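Local atomic coordinates of DyP (Bjerkandera adusta, PDB entry 3VXJ), a protein that probably uses hydrogen peroxide to oxidise dyes and phenolic compounds at a heme b group, as a dye-decolorizing peroxidase. Residues A[95-103]-A[367-376]; A[297-308]-A[384-394]. All blocks are in the same frame, centred on the assembly; numbering follows the deposited sequence.

Contact 1 of 2, residues A[95-103]-A[367-376]. With HEM (protoporphyrin IX containing Fe), chain B.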
loop_
_atom_site.group_PDB
_atom_site.type_symbol
_atom_site.label_atom_id
_atom_site.label_comp_id
_atom_site.label_asym_id
_atom_site.label_seq_id
_atom_site.Cartn_x
_atom_site.Cartn_y
_atom_site.Cartn_z
ATOM N N PHE A 95 16.499 -0.331 -2.837
ATOM C CA PHE A 95 17.415 0.815 -2.818
ATOM C C PHE A 95 18.001 1.048 -4.216
ATOM O O PHE A 95 18.061 2.188 -4.680
ATOM C CB PHE A 95 18.517 0.599 -1.767
ATOM C CG PHE A 95 19.378 1.817 -1.488
ATOM C CD1 PHE A 95 18.823 3.086 -1.288
ATOM C CD2 PHE A 95 20.761 1.678 -1.389
ATOM C CE1 PHE A 95 19.642 4.193 -1.005
ATOM C CE2 PHE A 95 21.580 2.775 -1.106
ATOM C CZ PHE A 95 21.016 4.025 -0.923
ATOM N N ALA A 96 18.372 -0.034 -4.901
ATOM C CA ALA A 96 18.915 0.052 -6.260
ATOM C C ALA A 96 17.885 0.541 -7.275
ATOM O O ALA A 96 18.260 0.997 -8.361
ATOM C CB ALA A 96 19.449 -1.302 -6.687
ATOM N N ASP A 97 16.605 0.446 -6.922
ATOM C CA ASP A 97 15.510 0.840 -7.801
ATOM C C ASP A 97 14.941 2.207 -7.423
ATOM O O ASP A 97 14.093 2.745 -8.144
ATOM C CB ASP A 97 14.397 -0.219 -7.734
ATOM C CG ASP A 97 13.454 -0.187 -8.942
ATOM O OD1 ASP A 97 13.910 0.117 -10.070
ATOM O OD2 ASP A 97 12.257 -0.499 -8.765
ATOM N N ALA A 98 15.409 2.778 -6.311
ATOM C CA ALA A 98 14.746 3.933 -5.703
ATOM C C ALA A 98 14.781 5.167 -6.599
ATOM O O ALA A 98 13.780 5.888 -6.717
ATOM C CB ALA A 98 15.330 4.217 -4.336
ATOM N N ALA A 99 15.911 5.402 -7.261
ATOM C CA ALA A 99 16.001 6.530 -8.174
ATOM C C ALA A 99 15.000 6.394 -9.326
ATOM O O ALA A 99 14.419 7.392 -9.760
ATOM C CB ALA A 99 17.427 6.694 -8.689
ATOM N N ASN A 100 14.778 5.172 -9.807
ATOM C CA ASN A 100 13.780 4.937 -10.850
ATOM C C ASN A 100 12.382 5.304 -10.410
ATOM O O ASN A 100 11.571 5.748 -11.220
ATOM C CB ASN A 100 13.789 3.493 -11.334
ATOM C CG ASN A 100 15.090 3.101 -11.980
ATOM O OD1 ASN A 100 15.690 3.878 -12.733
ATOM N ND2 ASN A 100 15.538 1.891 -11.704
ATOM N N LEU A 101 12.103 5.101 -9.122
ATOM C CA LEU A 101 10.807 5.453 -8.545
ATOM C C LEU A 101 10.635 6.957 -8.374
ATOM O O LEU A 101 9.516 7.425 -8.153
ATOM C CB LEU A 101 10.593 4.749 -7.199
ATOM C CG LEU A 101 10.707 3.217 -7.174
ATOM C CD1 LEU A 101 10.737 2.692 -5.739
ATOM C CD2 LEU A 101 9.558 2.579 -7.968
ATOM N N GLY A 102 11.736 7.707 -8.477
ATOM C CA GLY A 102 11.704 9.162 -8.306
ATOM C C GLY A 102 12.143 9.635 -6.931
ATOM O O GLY A 102 12.065 10.826 -6.624
ATOM N N ASP A 103 12.604 8.697 -6.104
ATOM C CA ASP A 103 12.997 9.007 -4.727
ATOM C C ASP A 103 14.189 9.948 -4.655
ATOM O O ASP A 103 15.137 9.853 -5.452
ATOM C CB ASP A 103 13.420 7.738 -3.980
ATOM C CG ASP A 103 12.273 6.800 -3.658
ATOM O OD1 ASP A 103 11.169 6.901 -4.241
ATOM O OD2 ASP A 103 12.509 5.915 -2.814
ATOM N N PHE A 367 2.791 -2.226 -7.921
ATOM C CA PHE A 367 3.414 -1.059 -7.313
ATOM C C PHE A 367 4.227 -0.215 -8.297
ATOM O O PHE A 367 4.053 0.999 -8.380
ATOM C CB PHE A 367 4.329 -1.504 -6.170
ATOM C CG PHE A 367 5.253 -0.420 -5.694
ATOM C CD1 PHE A 367 4.754 0.702 -5.023
ATOM C CD2 PHE A 367 6.617 -0.469 -5.989
ATOM C CE1 PHE A 367 5.612 1.732 -4.624
ATOM C CE2 PHE A 367 7.470 0.545 -5.582
ATOM C CZ PHE A 367 6.968 1.655 -4.910
ATOM N N ARG A 368 5.156 -0.852 -9.001
ATOM C CA ARG A 368 6.112 -0.102 -9.792
ATOM C C ARG A 368 5.473 0.564 -11.003
ATOM O O ARG A 368 5.853 1.672 -11.386
ATOM C CB ARG A 368 7.266 -1.012 -10.200
ATOM C CG ARG A 368 8.482 -0.286 -10.686
ATOM C CD ARG A 368 9.604 -1.297 -10.845
ATOM N NE ARG A 368 10.877 -0.673 -11.179
ATOM C CZ ARG A 368 11.252 -0.319 -12.405
ATOM N NH1 ARG A 368 10.452 -0.533 -13.446
ATOM N NH2 ARG A 368 12.440 0.245 -12.592
ATOM N N PHE A 369 4.500 -0.123 -11.605
ATOM C CA PHE A 369 3.749 0.410 -12.749
ATOM C C PHE A 369 2.886 1.594 -12.326
ATOM O O PHE A 369 2.839 2.618 -13.012
ATOM C CB PHE A 369 2.880 -0.691 -13.346
ATOM C CG PHE A 369 2.609 -0.536 -14.812
ATOM C CD1 PHE A 369 3.463 -1.101 -15.750
ATOM C CD2 PHE A 369 1.486 0.148 -15.259
ATOM C CE1 PHE A 369 3.213 -0.977 -17.108
ATOM C CE2 PHE A 369 1.243 0.289 -16.627
ATOM C CZ PHE A 369 2.108 -0.286 -17.544
ATOM N N GLN A 370 2.208 1.440 -11.194
ATOM C CA GLN A 370 1.398 2.506 -10.610
ATOM C C GLN A 370 2.237 3.735 -10.287
ATOM O O GLN A 370 1.802 4.869 -10.509
ATOM C CB GLN A 370 0.685 1.987 -9.369
ATOM C CG GLN A 370 -0.320 0.908 -9.702
ATOM C CD GLN A 370 -0.706 0.085 -8.499
ATOM O OE1 GLN A 370 -0.502 0.493 -7.350
ATOM N NE2 GLN A 370 -1.266 -1.093 -8.747
ATOM N N GLN A 371 3.456 3.513 -9.796
ATOM C CA GLN A 371 4.348 4.602 -9.424
ATOM C C GLN A 371 4.972 5.298 -10.641
ATOM O O GLN A 371 4.882 6.525 -10.788
ATOM C CB GLN A 371 5.461 4.090 -8.506
ATOM C CG GLN A 371 6.372 5.208 -7.977
ATOM C CD GLN A 371 5.634 6.157 -7.050
ATOM O OE1 GLN A 371 5.070 5.731 -6.042
ATOM N NE2 GLN A 371 5.594 7.437 -7.411
ATOM N N ILE A 372 5.641 4.514 -11.488
ATOM C CA ILE A 372 6.453 5.079 -12.558
ATOM C C ILE A 372 5.602 5.401 -13.784
ATOM O O ILE A 372 5.513 6.561 -14.206
ATOM C CB ILE A 372 7.598 4.145 -12.952
ATOM C CG1 ILE A 372 8.543 3.923 -11.760
ATOM C CG2 ILE A 372 8.377 4.727 -14.136
ATOM C CD1 ILE A 372 9.687 2.964 -12.039
ATOM N N ASN A 373 4.986 4.371 -14.360
ATOM C CA ASN A 373 4.270 4.528 -15.619
ATOM C C ASN A 373 3.074 5.448 -15.508
ATOM O O ASN A 373 2.692 6.089 -16.481
ATOM C CB ASN A 373 3.795 3.179 -16.148
ATOM C CG ASN A 373 4.932 2.211 -16.383
ATOM O OD1 ASN A 373 5.692 1.883 -15.474
ATOM N ND2 ASN A 373 5.045 1.735 -17.616
ATOM N N TRP A 374 2.492 5.499 -14.315
ATOM C CA TRP A 374 1.258 6.226 -14.108
ATOM C C TRP A 374 1.425 7.491 -13.256
ATOM O O TRP A 374 1.341 8.599 -13.789
ATOM C CB TRP A 374 0.177 5.290 -13.554
ATOM C CG TRP A 374 -0.284 4.262 -14.568
ATOM C CD1 TRP A 374 -0.031 4.253 -15.921
ATOM C CD2 TRP A 374 -1.087 3.114 -14.303
ATOM N NE1 TRP A 374 -0.642 3.172 -16.509
ATOM C CE2 TRP A 374 -1.288 2.451 -15.536
ATOM C CE3 TRP A 374 -1.648 2.573 -13.139
ATOM C CZ2 TRP A 374 -2.041 1.292 -15.643
ATOM C CZ3 TRP A 374 -2.386 1.415 -13.243
ATOM C CH2 TRP A 374 -2.585 0.784 -14.491
ATOM N N ALA A 375 1.673 7.335 -11.955
ATOM C CA ALA A 375 1.740 8.489 -11.052
ATOM C C ALA A 375 2.793 9.531 -11.451
ATOM O O ALA A 375 2.536 10.724 -11.373
ATOM C CB ALA A 375 1.946 8.026 -9.621
ATOM N N ASN A 376 3.976 9.066 -11.851
ATOM C CA ASN A 376 5.099 9.946 -12.221
ATOM C C ASN A 376 5.021 10.506 -13.636
ATOM O O ASN A 376 5.882 11.294 -14.056
ATOM C CB ASN A 376 6.436 9.206 -12.097
ATOM C CG ASN A 376 6.828 8.916 -10.659
ATOM O OD1 ASN A 376 6.134 9.294 -9.702
ATOM N ND2 ASN A 376 7.932 8.203 -10.498
HETATM C CHA HEM B . -6.006 4.166 -2.822
HETATM C CHB HEM B . -3.748 6.962 0.410
HETATM C CHC HEM B . 0.545 5.685 -1.415
HETATM C CHD HEM B . -1.686 2.853 -4.636
HETATM C C1A HEM B . -5.771 5.059 -1.813
HETATM C C2A HEM B . -6.787 5.749 -1.051
HETATM C C3A HEM B . -6.154 6.533 -0.160
HETATM C C4A HEM B . -4.731 6.333 -0.319
HETATM C CMA HEM B . -6.791 7.467 0.886
HETATM C CAA HEM B . -8.307 5.633 -1.302
HETATM C CBA HEM B . -9.010 4.502 -0.548
HETATM C CGA HEM B . -8.709 3.123 -1.087
HETATM O O1A HEM B . -9.167 2.762 -2.193
HETATM O O2A HEM B . -8.015 2.352 -0.368
HETATM C C1B HEM B . -2.386 6.853 0.213
HETATM C C2B HEM B . -1.363 7.528 0.983
HETATM C C3B HEM B . -0.167 7.169 0.478
HETATM C C4B HEM B . -0.416 6.249 -0.612
HETATM C CMB HEM B . -1.658 8.495 2.151
HETATM C CAB HEM B . 1.241 7.589 0.948
HETATM C CBB HEM B . 1.480 8.005 2.194
HETATM C C1C HEM B . 0.308 4.846 -2.473
HETATM C C2C HEM B . 1.315 4.297 -3.361
HETATM C C3C HEM B . 0.695 3.523 -4.266
HETATM C C4C HEM B . -0.720 3.559 -3.964
HETATM C CMC HEM B . 2.825 4.575 -3.233
HETATM C CAC HEM B . 1.307 2.697 -5.428
HETATM C CBC HEM B . 2.348 3.146 -6.141
HETATM C C1D HEM B . -3.034 2.902 -4.392
HETATM C C2D HEM B . -3.996 2.059 -5.058
HETATM C C3D HEM B . -5.326 2.473 -4.509
HETATM C C4D HEM B . -5.050 3.518 -3.557
HETATM C CMD HEM B . -3.775 0.972 -6.122
HETATM C CAD HEM B . -6.673 1.872 -4.939
HETATM C CBD HEM B . -7.086 2.561 -6.236
HETATM C CGD HEM B . -8.379 2.008 -6.771
HETATM O O1D HEM B . -9.292 2.828 -7.058
HETATM O O2D HEM B . -8.505 0.771 -6.916
HETATM N NA HEM B . -4.539 5.457 -1.357
HETATM N NB HEM B . -1.777 6.100 -0.783
HETATM N NC HEM B . -0.923 4.402 -2.899
HETATM N ND HEM B . -3.683 3.736 -3.484
HETATM FE FE HEM B . -2.727 4.981 -2.172
HETATM O O HOH W 1 -2.738 3.470 -0.873
#

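Contact 2 of 2, residues A[297-308]-A[384-394]. With HEM (protoporphyrin IX containing Fe), chain B; 3DM (2,6-dimethoxyphenol), chain E.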
loop_
_atom_site.group_PDB
_atom_site.type_symbol
_atom_site.label_atom_id
_atom_site.label_comp_id
_atom_site.label_asym_id
_atom_site.label_seq_id
_atom_site.Cartn_x
_atom_site.Cartn_y
_atom_site.Cartn_z
ATOM N N LEU A 297 -14.452 10.714 -18.838
ATOM C CA LEU A 297 -13.247 10.356 -19.584
ATOM C C LEU A 297 -12.602 11.549 -20.287
ATOM O O LEU A 297 -11.391 11.563 -20.481
ATOM C CB LEU A 297 -13.533 9.252 -20.614
ATOM C CG LEU A 297 -14.019 7.895 -20.109
ATOM C CD1 LEU A 297 -14.547 7.059 -21.265
ATOM C CD2 LEU A 297 -12.904 7.143 -19.375
ATOM N N THR A 298 -13.403 12.538 -20.676
ATOM C CA THR A 298 -12.891 13.625 -21.504
ATOM C C THR A 298 -13.127 15.011 -20.897
ATOM O O THR A 298 -13.132 16.013 -21.606
ATOM C CB THR A 298 -13.412 13.533 -22.969
ATOM O OG1 THR A 298 -14.838 13.460 -22.978
ATOM C CG2 THR A 298 -12.851 12.297 -23.671
ATOM N N ASP A 299 -13.301 15.054 -19.580
ATOM C CA ASP A 299 -13.387 16.313 -18.848
ATOM C C ASP A 299 -13.006 16.047 -17.398
ATOM O O ASP A 299 -12.958 14.889 -16.979
ATOM C CB ASP A 299 -14.798 16.901 -18.943
ATOM C CG ASP A 299 -14.811 18.381 -18.670
ATOM O OD1 ASP A 299 -14.485 19.150 -19.596
ATOM O OD2 ASP A 299 -15.142 18.778 -17.538
ATOM N N GLU A 300 -12.741 17.112 -16.636
ATOM C CA GLU A 300 -12.279 16.964 -15.249
ATOM C C GLU A 300 -13.252 17.494 -14.206
ATOM O O GLU A 300 -12.917 17.531 -13.022
ATOM C CB GLU A 300 -10.900 17.605 -15.061
ATOM C CG GLU A 300 -9.883 17.038 -16.017
ATOM C CD GLU A 300 -8.479 17.493 -15.719
ATOM O OE1 GLU A 300 -7.900 16.981 -14.740
ATOM O OE2 GLU A 300 -7.941 18.335 -16.489
ATOM N N THR A 301 -14.465 17.870 -14.601
ATOM C CA THR A 301 -15.387 18.360 -13.577
ATOM C C THR A 301 -15.660 17.338 -12.480
ATOM O O THR A 301 -15.584 17.660 -11.293
ATOM C CB THR A 301 -16.698 18.849 -14.166
ATOM O OG1 THR A 301 -16.409 19.993 -14.966
ATOM C CG2 THR A 301 -17.687 19.246 -13.047
ATOM N N ARG A 302 -15.961 16.107 -12.866
ATOM C CA ARG A 302 -16.287 15.112 -11.848
ATOM C C ARG A 302 -15.056 14.593 -11.105
ATOM O O ARG A 302 -15.142 14.289 -9.924
ATOM C CB ARG A 302 -17.101 13.967 -12.449
ATOM C CG ARG A 302 -18.449 14.420 -12.990
ATOM C CD ARG A 302 -19.340 13.257 -13.414
ATOM N NE ARG A 302 -19.918 12.578 -12.261
ATOM C CZ ARG A 302 -21.050 12.930 -11.655
ATOM N NH1 ARG A 302 -21.745 13.970 -12.071
ATOM N NH2 ARG A 302 -21.480 12.242 -10.604
ATOM N N CYS A 303 -13.926 14.473 -11.796
ATOM C CA CYS A 303 -12.677 13.992 -11.183
ATOM C C CYS A 303 -11.492 14.452 -12.017
ATOM O O CYS A 303 -11.506 14.268 -13.237
ATOM C CB CYS A 303 -12.672 12.455 -11.107
ATOM S SG CYS A 303 -11.298 11.753 -10.167
ATOM N N PRO A 304 -10.443 15.024 -11.375
ATOM C CA PRO A 304 -9.235 15.311 -12.166
ATOM C C PRO A 304 -8.632 14.055 -12.787
ATOM O O PRO A 304 -8.777 12.955 -12.238
ATOM C CB PRO A 304 -8.260 15.909 -11.137
ATOM C CG PRO A 304 -9.149 16.378 -9.991
ATOM C CD PRO A 304 -10.257 15.364 -9.947
ATOM N N PHE A 305 -7.951 14.222 -13.913
ATOM C CA PHE A 305 -7.272 13.093 -14.546
ATOM C C PHE A 305 -6.147 12.544 -13.671
ATOM O O PHE A 305 -5.847 11.350 -13.734
ATOM C CB PHE A 305 -6.703 13.472 -15.915
ATOM C CG PHE A 305 -7.734 13.943 -16.909
ATOM C CD1 PHE A 305 -8.925 13.242 -17.104
ATOM C CD2 PHE A 305 -7.486 15.072 -17.694
ATOM C CE1 PHE A 305 -9.869 13.680 -18.037
ATOM C CE2 PHE A 305 -8.428 15.516 -18.617
ATOM C CZ PHE A 305 -9.613 14.812 -18.791
ATOM N N GLY A 306 -5.547 13.412 -12.854
ATOM C CA GLY A 306 -4.357 13.086 -12.065
ATOM C C GLY A 306 -4.565 12.832 -10.573
ATOM O O GLY A 306 -3.585 12.743 -9.833
ATOM N N ALA A 307 -5.820 12.687 -10.130
ATOM C CA ALA A 307 -6.129 12.324 -8.744
ATOM C C ALA A 307 -5.489 10.976 -8.370
ATOM O O ALA A 307 -5.383 10.074 -9.210
ATOM C CB ALA A 307 -7.631 12.277 -8.544
ATOM N N HIS A 308 -5.097 10.841 -7.100
ATOM C CA HIS A 308 -4.399 9.652 -6.627
ATOM C C HIS A 308 -5.030 8.345 -7.086
ATOM O O HIS A 308 -4.348 7.520 -7.692
ATOM C CB HIS A 308 -4.279 9.683 -5.098
ATOM C CG HIS A 308 -3.535 8.516 -4.520
ATOM N ND1 HIS A 308 -2.175 8.346 -4.685
ATOM C CD2 HIS A 308 -3.958 7.466 -3.775
ATOM C CE1 HIS A 308 -1.794 7.237 -4.077
ATOM N NE2 HIS A 308 -2.855 6.688 -3.502
ATOM N N LYS A 384 -6.090 12.577 -23.274
ATOM C CA LYS A 384 -6.924 13.544 -22.554
ATOM C C LYS A 384 -6.773 14.950 -23.138
ATOM O O LYS A 384 -5.713 15.282 -23.681
ATOM C CB LYS A 384 -6.578 13.552 -21.060
ATOM C CG LYS A 384 -6.768 12.222 -20.336
ATOM C CD LYS A 384 -8.092 11.557 -20.655
ATOM C CE LYS A 384 -8.309 10.372 -19.749
ATOM N NZ LYS A 384 -9.493 9.559 -20.121
ATOM N N PRO A 385 -7.835 15.778 -23.044
ATOM C CA PRO A 385 -7.777 17.129 -23.624
ATOM C C PRO A 385 -6.907 18.123 -22.837
ATOM O O PRO A 385 -6.582 19.193 -23.359
ATOM C CB PRO A 385 -9.245 17.572 -23.611
ATOM C CG PRO A 385 -9.854 16.811 -22.484
ATOM C CD PRO A 385 -9.194 15.462 -22.560
ATOM N N ILE A 386 -6.565 17.774 -21.597
ATOM C CA ILE A 386 -5.687 18.583 -20.745
ATOM C C ILE A 386 -4.644 17.633 -20.166
ATOM O O ILE A 386 -4.995 16.554 -19.699
ATOM C CB ILE A 386 -6.467 19.293 -19.582
ATOM C CG1 ILE A 386 -7.528 20.241 -20.154
ATOM C CG2 ILE A 386 -5.502 20.058 -18.656
ATOM C CD1 ILE A 386 -8.377 20.940 -19.109
ATOM N N THR A 387 -3.372 18.020 -20.210
ATOM C CA THR A 387 -2.301 17.236 -19.589
ATOM C C THR A 387 -2.648 16.903 -18.141
ATOM O O THR A 387 -2.911 17.809 -17.350
ATOM C CB THR A 387 -0.979 18.020 -19.609
ATOM O OG1 THR A 387 -0.631 18.295 -20.968
ATOM C CG2 THR A 387 0.158 17.222 -18.946
ATOM N N PRO A 388 -2.676 15.603 -17.788
ATOM C CA PRO A 388 -3.015 15.284 -16.382
ATOM C C PRO A 388 -2.015 15.816 -15.348
ATOM O O PRO A 388 -2.417 16.345 -14.309
ATOM C CB PRO A 388 -3.066 13.753 -16.377
ATOM C CG PRO A 388 -3.460 13.401 -17.766
ATOM C CD PRO A 388 -2.740 14.403 -18.649
ATOM N N GLY A 389 -0.725 15.677 -15.624
ATOM C CA GLY A 389 0.277 16.114 -14.661
ATOM C C GLY A 389 0.676 15.030 -13.676
ATOM O O GLY A 389 0.352 13.852 -13.851
ATOM N N ILE A 390 1.402 15.448 -12.644
ATOM C CA ILE A 390 2.002 14.548 -11.670
ATOM C C ILE A 390 1.034 14.313 -10.514
ATOM O O ILE A 390 0.458 15.259 -9.984
ATOM C CB ILE A 390 3.337 15.150 -11.157
ATOM C CG1 ILE A 390 4.269 15.490 -12.335
ATOM C CG2 ILE A 390 3.994 14.234 -10.116
ATOM C CD1 ILE A 390 4.435 14.337 -13.344
ATOM N N GLU A 391 0.852 13.052 -10.132
ATOM C CA GLU A 391 -0.079 12.709 -9.069
ATOM C C GLU A 391 0.348 13.462 -7.791
ATOM O O GLU A 391 1.493 13.323 -7.346
ATOM C CB GLU A 391 -0.066 11.197 -8.877
ATOM C CG GLU A 391 -1.287 10.644 -8.160
ATOM C CD GLU A 391 -1.252 10.912 -6.679
ATOM O OE1 GLU A 391 -0.508 10.194 -5.970
ATOM O OE2 GLU A 391 -1.973 11.839 -6.222
ATOM N N PRO A 392 -0.555 14.278 -7.214
ATOM C CA PRO A 392 -0.137 15.167 -6.121
ATOM C C PRO A 392 0.240 14.498 -4.800
ATOM O O PRO A 392 0.978 15.110 -4.027
ATOM C CB PRO A 392 -1.350 16.088 -5.923
ATOM C CG PRO A 392 -2.516 15.295 -6.470
ATOM C CD PRO A 392 -1.937 14.557 -7.650
ATOM N N ILE A 393 -0.251 13.288 -4.528
ATOM C CA ILE A 393 0.053 12.622 -3.268
ATOM C C ILE A 393 1.404 11.907 -3.313
ATOM O O ILE A 393 2.265 12.175 -2.467
ATOM C CB ILE A 393 -1.102 11.693 -2.829
ATOM C CG1 ILE A 393 -2.439 12.471 -2.785
ATOM C CG2 ILE A 393 -0.811 11.023 -1.482
ATOM C CD1 ILE A 393 -2.417 13.798 -1.996
ATOM N N ILE A 394 1.607 11.016 -4.286
ATOM C CA ILE A 394 2.865 10.249 -4.340
ATOM C C ILE A 394 3.654 10.352 -5.648
ATOM O O ILE A 394 4.683 9.714 -5.785
ATOM C CB ILE A 394 2.724 8.755 -3.858
ATOM C CG1 ILE A 394 1.517 8.056 -4.477
ATOM C CG2 ILE A 394 2.676 8.685 -2.326
ATOM C CD1 ILE A 394 1.733 7.606 -5.910
HETATM C CHA HEM B . -6.006 4.166 -2.822
HETATM C CHB HEM B . -3.748 6.962 0.410
HETATM C CHC HEM B . 0.545 5.685 -1.415
HETATM C CHD HEM B . -1.686 2.853 -4.636
HETATM C C1A HEM B . -5.771 5.059 -1.813
HETATM C C2A HEM B . -6.787 5.749 -1.051
HETATM C C3A HEM B . -6.154 6.533 -0.160
HETATM C C4A HEM B . -4.731 6.333 -0.319
HETATM C CMA HEM B . -6.791 7.467 0.886
HETATM C CAA HEM B . -8.307 5.633 -1.302
HETATM C CBA HEM B . -9.010 4.502 -0.548
HETATM C CGA HEM B . -8.709 3.123 -1.087
HETATM O O1A HEM B . -9.167 2.762 -2.193
HETATM O O2A HEM B . -8.015 2.352 -0.368
HETATM C C1B HEM B . -2.386 6.853 0.213
HETATM C C2B HEM B . -1.363 7.528 0.983
HETATM C C3B HEM B . -0.167 7.169 0.478
HETATM C C4B HEM B . -0.416 6.249 -0.612
HETATM C CMB HEM B . -1.658 8.495 2.151
HETATM C CAB HEM B . 1.241 7.589 0.948
HETATM C CBB HEM B . 1.480 8.005 2.194
HETATM C C1C HEM B . 0.308 4.846 -2.473
HETATM C C2C HEM B . 1.315 4.297 -3.361
HETATM C C3C HEM B . 0.695 3.523 -4.266
HETATM C C4C HEM B . -0.720 3.559 -3.964
HETATM C CMC HEM B . 2.825 4.575 -3.233
HETATM C CAC HEM B . 1.307 2.697 -5.428
HETATM C CBC HEM B . 2.348 3.146 -6.141
HETATM C C1D HEM B . -3.034 2.902 -4.392
HETATM C C2D HEM B . -3.996 2.059 -5.058
HETATM C C3D HEM B . -5.326 2.473 -4.509
HETATM C C4D HEM B . -5.050 3.518 -3.557
HETATM C CMD HEM B . -3.775 0.972 -6.122
HETATM C CAD HEM B . -6.673 1.872 -4.939
HETATM C CBD HEM B . -7.086 2.561 -6.236
HETATM C CGD HEM B . -8.379 2.008 -6.771
HETATM O O1D HEM B . -9.292 2.828 -7.058
HETATM O O2D HEM B . -8.505 0.771 -6.916
HETATM N NA HEM B . -4.539 5.457 -1.357
HETATM N NB HEM B . -1.777 6.100 -0.783
HETATM N NC HEM B . -0.923 4.402 -2.899
HETATM N ND HEM B . -3.683 3.736 -3.484
HETATM FE FE HEM B . -2.727 4.981 -2.172
HETATM O O1 3DM E . -9.974 13.367 -25.365
HETATM C C1 3DM E . -9.895 14.516 -26.090
HETATM C C2 3DM E . -11.060 15.226 -26.383
HETATM O O2 3DM E . -12.244 14.728 -25.915
HETATM C C7 3DM E . -13.435 15.403 -26.363
HETATM C C3 3DM E . -10.980 16.412 -27.125
HETATM C C4 3DM E . -9.741 16.877 -27.572
HETATM C C5 3DM E . -8.577 16.159 -27.279
HETATM C C6 3DM E . -8.654 14.973 -26.538
HETATM O O3 3DM E . -7.542 14.240 -26.214
HETATM C C8 3DM E . -6.385 14.444 -27.051
HETATM O O HOH W 2 -5.319 18.073 -15.851
HETATM O O HOH W 3 -5.087 16.152 -13.622
HETATM O O HOH W 1 -2.738 3.470 -0.873
#

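Contact 1 of 2, residues A[95-103]-A[367-376]
Leu101 drops its isobutyl end among Phe367, Arg368, Gln371 and Ile372 of helix 367-375, a knob filling a four-residue hole. Leu101 CD2 does most of the touching, lying 3.8 Å from Phe367 CE2 and 4.1 Å from Ile372 CD1, while CD1 meets the edge of the phenyl ring in its plane. The leucine crosses both partners at about a right angle.

The short, weakly bonded helix 98-101 of the N-terminal ferredoxin-like domain packs here on a helix of the C-terminal one, whose Phe367, Gln370 and Gln371 line the heme pocket.

Arg368 supplies the polar half. With CG anti to the backbone N (chi1 -164°) and the chain extended as far as NE, it carries its guanidinium past Leu101 and grips Asp97 side-on: Arg368 NE to Asp97 OD2 at 2.8 Å and NH2 to OD1 at 2.9 Å, both on syn lone pairs, the two planes only 12° apart. Asn100 ND2 binds the same OD1 from its anti side and Tyr427 bonds OD2, which probably holds the carboxylate in one rotation. Ile372 CD1 covers one face of the guanidinium.

Helix 98-101 ends in a Schellman motif at Gly102, and there Asn376 ND2 reaches Leu101 O, to which Gln396 NE2 also donates, at 2.9 Å from above the carbonyl plane. Asn376 OD1 accepts from Gln371 NE2 and Gln396 N; Gln371 NE2 also bonds Ile394 O.

Contact 2 of 2, residues A[297-308]-A[384-394]
His308 and Glu391 form the tight, buried end of this contact: ND1 of the histidine meets OE1 of the glutamate at 2.8 Å in an almost straight bond (175°). OE1 of Glu391 lies in the plane of the imidazole, whereas ND1 approaches the carboxylate from above its plane, the two planes being 69° apart. Ile394 N reaches the same OE1 from the opposite face, and Ile393 N takes OE2, so three N-H groups hold the carboxylate. Glu391 folds back to this spot because its chain bends at chi2 (-76°). Ile394 CG1 closes the ring edge, 3.4 Å from His308 CE1.

On the far side of the imidazole, His308 NE2 binds the heme iron at 2.2 Å, with a water as the sixth ligand. This is the proximal histidine of a heme peroxidase, with the glutamate as its second-shell partner. Shortening Glu391 to an alanine would probably leave ND1 and the backbone N-H groups of Ile393 and Ile394 without their acceptor, and the imidazole freer to turn about its bond to the iron.

Midway, Phe305 is sandwiched between Glu300 CG on one face and Lys384 on the other, whose CG sits 3.8 Å from the ring centroid in a CH-pi contact. The lysine then runs on across the ring until Lys384 NZ meets Leu297 O in the carbonyl plane, at 2.8 Å, and also pairs with Asp317. A water lies between Glu300 OE2 and Thr387 O. Toward the solvent the fit is looser: exposed Thr298 and Pro385 touch chiefly through the proline CG, 3.5 Å from Thr298 O. Together with Lys384 they border a bound 2,6-dimethoxyphenol, Thr298 CG2 lying 3.4 Å from its O2.

Overall arrangement
Contacts 1 and 2 meet on the heme, their centres about 19 Å apart, and their segments alternate along the chain. Contact 1 joins two helices and is partly buried, with a hydrophobic knob beside a charged pair; contact 2 joins two irregular segments and runs from the buried iron ligand out to an exposed phenol site. Charge is balanced across contact 1 by an arginine, whereas the carboxylate at the heme end of contact 2 is held by the imidazole and two backbone N-H groups. The two are stitched together directly: Gln371 NE2 probably bonds Ile394 O and Ala375 O probably accepts from Glu391 N, so helix 367-375 abuts the segment that supports the proximal histidine.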